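Local coordinates for MOBA relate protein (Mycobacterium sp., PDB 2WAW) that is of unknown function but carries a MobA-like nucleotidyltransferase domain of the GT-A type, and so probably transfers nucleotidyl groups, at residues L2-T7 against P45-I50; R17-P22 against L180-W185. All coordinates share one frame; numbering follows the deposited sequence. Where two conformers were deposited one is given.

From the N terminus, residues 2-7 run into strand 6-12, and contact 1 joins them to residues 45-50, which lead into the parallel neighbour strand 48-53; the 37 residues between include helix 33-42. Contact 2 starts inside that span, with the loop 17-22 that follows strand 6-12, and closes a far longer excursion of 157 residues at the segment 180-185, which leads into helix 185-197. Because the segments alternate along the sequence, the two closures cross instead of nesting. They lie on opposite sides of the chain's centre, with centres 29 Å apart and nearest atoms about 16 Å apart. Contact 1 ties two sheet strands together, contact 2 a loop to the loop that enters the C-terminal helix.

Contact 1 of 2, residues L2-T7 against P45-I50; sequences LRSRVT and PFDQLI
Pro45 gives its carbonyl O to Ser4 OG at 2.8 Å, the hydroxyl lying 42° above the carbonyl plane. The same OG accepts from Val6 N, forming an ST turn; chi1 of 67° sets it between the Ser4 backbone N and carbonyl carbon, from where it serves both. Phe46 next offers the edge of its ring, CD1, to Val6 CG1 at 3.8 Å, and the ring also meets Val100 of strand 98-103. Asp47 is the polar hub. Its N bonds to Val6 O, approaching nearly in line with the C=O bond, while OD1 takes Ser4 N on its syn side at 2.9 Å and OD2 takes Arg5 N at 2.8 Å from above the carboxylate plane. Asp47 OD2 also lies 3.2 Å from Arg3 NE, over the face of a guanidinium nearly parallel to the carboxylate (13°), so this salt bridge rests on charge alone. Gln48 OE1 receives Thr7 OG1 at 2.7 Å, in the carbonyl plane on a lone pair, and is gripped again by Asp93 N. Last, Ile50 CD1 reaches Thr7 CG2. Backbone bonds of Gln48 and Ile50 to Gly8 pair the parallel strands; helix 33-42 links them, a beta-alpha-beta unit as in Rossmann-like GT-A folds.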
# COMPACT_ATOMS: atom_id res chain seq x y z
N LEU A 2 9.63 7.10 -20.85
CA LEU A 2 10.36 6.14 -19.99
C LEU A 2 9.40 5.36 -19.07
O LEU A 2 9.15 5.75 -17.93
CB LEU A 2 11.44 6.86 -19.16
CG LEU A 2 12.86 6.29 -19.05
CD1 LEU A 2 12.90 4.84 -18.54
CD2 LEU A 2 13.61 6.41 -20.38
N ARG A 3 8.87 4.26 -19.60
CA ARG A 3 8.04 3.33 -18.83
C ARG A 3 8.81 2.78 -17.64
O ARG A 3 10.01 2.49 -17.75
CB ARG A 3 7.67 2.12 -19.68
CG ARG A 3 6.89 2.39 -20.92
CD ARG A 3 5.85 1.31 -21.05
NE ARG A 3 4.69 1.63 -20.21
CZ ARG A 3 3.59 0.90 -20.12
NH1 ARG A 3 2.60 1.30 -19.34
NH2 ARG A 3 3.49 -0.23 -20.81
N SER A 4 8.13 2.61 -16.50
CA SER A 4 8.75 1.94 -15.35
C SER A 4 8.54 0.43 -15.41
O SER A 4 9.31 -0.31 -14.80
CB SER A 4 8.20 2.48 -14.03
OG SER A 4 6.84 2.13 -13.88
N ARG A 5 7.48 -0.00 -16.10
CA ARG A 5 7.00 -1.40 -16.06
C ARG A 5 6.66 -1.84 -14.62
O ARG A 5 6.87 -2.99 -14.22
CB ARG A 5 7.98 -2.34 -16.74
CG ARG A 5 8.29 -1.91 -18.15
CD ARG A 5 9.05 -2.93 -18.95
NE ARG A 5 9.13 -2.47 -20.34
CZ ARG A 5 9.93 -2.98 -21.28
NH1 ARG A 5 10.75 -3.99 -21.00
NH2 ARG A 5 9.91 -2.47 -22.50
N VAL A 6 6.14 -0.89 -13.86
CA VAL A 6 5.71 -1.15 -12.48
C VAL A 6 4.26 -0.65 -12.28
O VAL A 6 3.92 0.48 -12.65
CB VAL A 6 6.65 -0.49 -11.42
CG1 VAL A 6 6.14 -0.81 -10.02
CG2 VAL A 6 8.08 -1.01 -11.57
N THR A 7 3.44 -1.49 -11.65
CA THR A 7 2.11 -1.09 -11.19
C THR A 7 2.14 -0.89 -9.69
O THR A 7 2.62 -1.77 -8.98
CB THR A 7 1.06 -2.16 -11.56
OG1 THR A 7 0.86 -2.14 -12.97
CG2 THR A 7 -0.27 -1.86 -10.86
N PRO A 45 7.16 6.36 -9.50
CA PRO A 45 7.37 5.95 -10.88
C PRO A 45 6.55 4.71 -11.24
O PRO A 45 7.11 3.63 -11.50
CB PRO A 45 8.88 5.69 -10.96
CG PRO A 45 9.35 5.49 -9.54
CD PRO A 45 8.25 5.90 -8.60
N PHE A 46 5.23 4.85 -11.20
CA PHE A 46 4.34 3.78 -11.63
C PHE A 46 3.77 4.10 -12.99
O PHE A 46 3.51 5.26 -13.30
CB PHE A 46 3.14 3.63 -10.68
CG PHE A 46 3.51 3.37 -9.23
CD1 PHE A 46 4.53 2.47 -8.90
CD2 PHE A 46 2.81 4.01 -8.20
CE1 PHE A 46 4.84 2.21 -7.55
CE2 PHE A 46 3.10 3.76 -6.86
CZ PHE A 46 4.12 2.85 -6.51
N ASP A 47 3.53 3.05 -13.78
CA ASP A 47 2.80 3.19 -15.04
C ASP A 47 1.29 3.09 -14.83
O ASP A 47 0.50 3.55 -15.67
CB ASP A 47 3.19 2.08 -16.01
CG ASP A 47 4.64 2.18 -16.48
OD1 ASP A 47 5.29 3.23 -16.32
OD2 ASP A 47 5.10 1.16 -17.04
N GLN A 48 0.90 2.48 -13.72
CA GLN A 48 -0.50 2.23 -13.40
C GLN A 48 -0.60 2.30 -11.88
O GLN A 48 0.31 1.86 -11.19
CB GLN A 48 -0.90 0.83 -13.88
CG GLN A 48 -2.27 0.35 -13.41
CD GLN A 48 -2.58 -1.07 -13.80
OE1 GLN A 48 -1.67 -1.93 -13.87
NE2 GLN A 48 -3.85 -1.35 -14.02
N LEU A 49 -1.71 2.82 -11.39
CA LEU A 49 -1.99 2.82 -9.98
C LEU A 49 -3.39 2.30 -9.68
O LEU A 49 -4.32 2.85 -10.10
CB LEU A 49 -1.81 4.22 -9.41
CG LEU A 49 -2.01 4.47 -7.92
CD1 LEU A 49 -1.11 3.59 -7.10
CD2 LEU A 49 -1.71 5.91 -7.62
N ILE A 50 -3.43 1.23 -8.91
CA ILE A 50 -4.66 0.57 -8.49
C ILE A 50 -4.93 0.85 -7.01
O ILE A 50 -4.05 0.82 -6.23
CB ILE A 50 -4.53 -0.95 -8.62
CG1 ILE A 50 -4.38 -1.37 -10.09
CG2 ILE A 50 -5.69 -1.66 -7.96
CD1 ILE A 50 -4.02 -2.76 -10.25
O HOH W 1 0.38 0.61 -17.43

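Contact 2 of 2, residues R17-P22 against L180-W185; sequences RRLGTP and LDVDTW
Leu19 carries the apolar part of the contact, its two methyls lying between the side chains of Val182 and Trp185 and against the backbone of Asp183 and Thr184. Leu19 CD1 meets Val182 CG1 at 4.0 Å and Trp185 CE3 at 3.8 Å, and also rests against the carbonyl of Thr184. Its approach to the indole is oblique. Leu19 CD2 turns to Asp183 O, 3.3 Å away. With CG beside the backbone N (chi1 -75°), the branched end comes nearer to the 180-185 segment than the direction of the leucine's CB would suggest. At the indole, Thr21 CG2 comes to the edge near the ring plane, 4.2 Å from Trp185 CZ3.

Arg18 adds mainly aliphatic contact. Its CB lies close to Asp183 O, and beyond it the chain bends at chi2 and chi3, which brings one guanidinium face over Thr184 CG2, 4.3 Å from Arg18 NH1.

Polar linkage runs through two waters, each joining one backbone group on either segment. One donates to Arg18 O and accepts from Trp185 N at 2.8 Å; the other accepts from Arg18 N and donates to Asp183 O at 2.8 Å. Asp183 O is therefore packed by carbon from Arg18 and Leu19 yet has a water as hydrogen-bond partner. Two polar side-chain ends are engaged nearby: Thr184 OG1 caps Asp187 N as the N-cap residue, and Trp185 NE1 binds Glu189.

In the fold, the loop after strand 6-12 thus lies against the loop leading into helix 185-197 and its first residue, Trp185. Val182 packs on Tyr188 and Leu191 of that helix, Trp185 also touches Leu26 just before strand 27-28, and Lys23 NZ bonds to Val182 O.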
# COMPACT_ATOMS: atom_id res chain seq x y z
N ARG A 17 -12.50 -1.34 11.67
CA ARG A 17 -13.49 -1.58 12.75
C ARG A 17 -13.16 -0.94 14.08
O ARG A 17 -14.07 -0.48 14.80
CB ARG A 17 -13.81 -3.08 12.92
CG ARG A 17 -14.54 -3.65 11.74
CD ARG A 17 -15.04 -5.02 12.07
NE ARG A 17 -15.59 -5.68 10.89
CZ ARG A 17 -16.44 -6.69 10.95
NH1 ARG A 17 -16.86 -7.17 12.11
NH2 ARG A 17 -16.87 -7.24 9.82
N ARG A 18 -11.87 -0.88 14.42
CA ARG A 18 -11.45 -0.30 15.70
C ARG A 18 -11.65 1.21 15.75
O ARG A 18 -11.96 1.75 16.80
CB ARG A 18 -10.00 -0.64 16.03
CG ARG A 18 -9.71 -2.12 16.26
CD ARG A 18 -10.52 -2.73 17.45
NE ARG A 18 -10.51 -1.88 18.64
CZ ARG A 18 -9.46 -1.73 19.44
NH1 ARG A 18 -8.43 -2.56 19.38
NH2 ARG A 18 -9.43 -0.73 20.30
N LEU A 19 -11.50 1.89 14.62
CA LEU A 19 -11.73 3.34 14.55
C LEU A 19 -13.20 3.69 14.78
O LEU A 19 -13.51 4.75 15.34
CB LEU A 19 -11.29 3.90 13.20
CG LEU A 19 -9.83 4.10 12.79
CD1 LEU A 19 -9.14 5.09 13.72
CD2 LEU A 19 -9.07 2.78 12.70
N GLY A 20 -14.09 2.83 14.32
CA GLY A 20 -15.52 3.10 14.35
C GLY A 20 -16.02 3.98 13.23
O GLY A 20 -17.16 4.44 13.26
N THR A 21 -15.16 4.22 12.24
CA THR A 21 -15.46 5.12 11.13
C THR A 21 -14.45 4.77 10.03
O THR A 21 -13.40 4.22 10.35
CB THR A 21 -15.29 6.59 11.56
OG1 THR A 21 -15.85 7.46 10.57
CG2 THR A 21 -13.81 6.95 11.79
N PRO A 22 -14.78 5.03 8.75
CA PRO A 22 -13.81 4.65 7.71
C PRO A 22 -12.48 5.42 7.85
O PRO A 22 -12.47 6.65 7.72
CB PRO A 22 -14.54 5.00 6.40
CG PRO A 22 -16.03 5.02 6.77
CD PRO A 22 -15.99 5.64 8.16
N LEU A 180 4.27 5.32 9.91
CA LEU A 180 3.13 5.07 10.77
C LEU A 180 1.98 4.59 9.93
O LEU A 180 1.84 4.99 8.77
CB LEU A 180 2.72 6.35 11.50
CG LEU A 180 3.72 6.97 12.49
CD1 LEU A 180 3.07 8.16 13.17
CD2 LEU A 180 4.18 5.95 13.52
N ASP A 181 1.17 3.70 10.51
CA ASP A 181 -0.11 3.33 9.91
C ASP A 181 -1.22 3.49 10.95
O ASP A 181 -0.96 3.96 12.06
CB ASP A 181 -0.08 1.91 9.31
CG ASP A 181 0.46 0.87 10.27
OD1 ASP A 181 0.26 1.00 11.50
OD2 ASP A 181 1.08 -0.10 9.79
N VAL A 182 -2.45 3.14 10.59
CA VAL A 182 -3.59 3.46 11.45
C VAL A 182 -4.49 2.23 11.66
O VAL A 182 -5.23 1.84 10.74
CB VAL A 182 -4.40 4.66 10.88
CG1 VAL A 182 -5.63 4.96 11.75
CG2 VAL A 182 -3.51 5.90 10.78
N ASP A 183 -4.38 1.61 12.84
CA ASP A 183 -5.24 0.50 13.27
C ASP A 183 -6.30 0.99 14.26
O ASP A 183 -7.42 0.46 14.31
CB ASP A 183 -4.44 -0.58 14.02
CG ASP A 183 -3.50 -1.37 13.13
OD1 ASP A 183 -3.74 -1.47 11.90
OD2 ASP A 183 -2.50 -1.90 13.67
N THR A 184 -5.91 1.95 15.09
CA THR A 184 -6.73 2.34 16.23
C THR A 184 -6.84 3.86 16.25
O THR A 184 -6.09 4.55 15.55
CB THR A 184 -6.06 1.93 17.56
OG1 THR A 184 -4.78 2.57 17.65
CG2 THR A 184 -5.88 0.41 17.67
N TRP A 185 -7.77 4.39 17.05
CA TRP A 185 -7.90 5.84 17.15
C TRP A 185 -6.61 6.47 17.65
O TRP A 185 -6.16 7.52 17.16
CB TRP A 185 -9.08 6.27 18.04
CG TRP A 185 -9.34 7.72 17.85
CD1 TRP A 185 -8.85 8.74 18.61
CD2 TRP A 185 -10.08 8.33 16.78
NE1 TRP A 185 -9.26 9.96 18.09
CE2 TRP A 185 -10.01 9.73 16.97
CE3 TRP A 185 -10.81 7.83 15.68
CZ2 TRP A 185 -10.64 10.64 16.11
CZ3 TRP A 185 -11.44 8.73 14.83
CH2 TRP A 185 -11.34 10.13 15.04
O HOH W 2 -9.55 2.62 18.31
O HOH W 3 -9.32 -0.82 12.69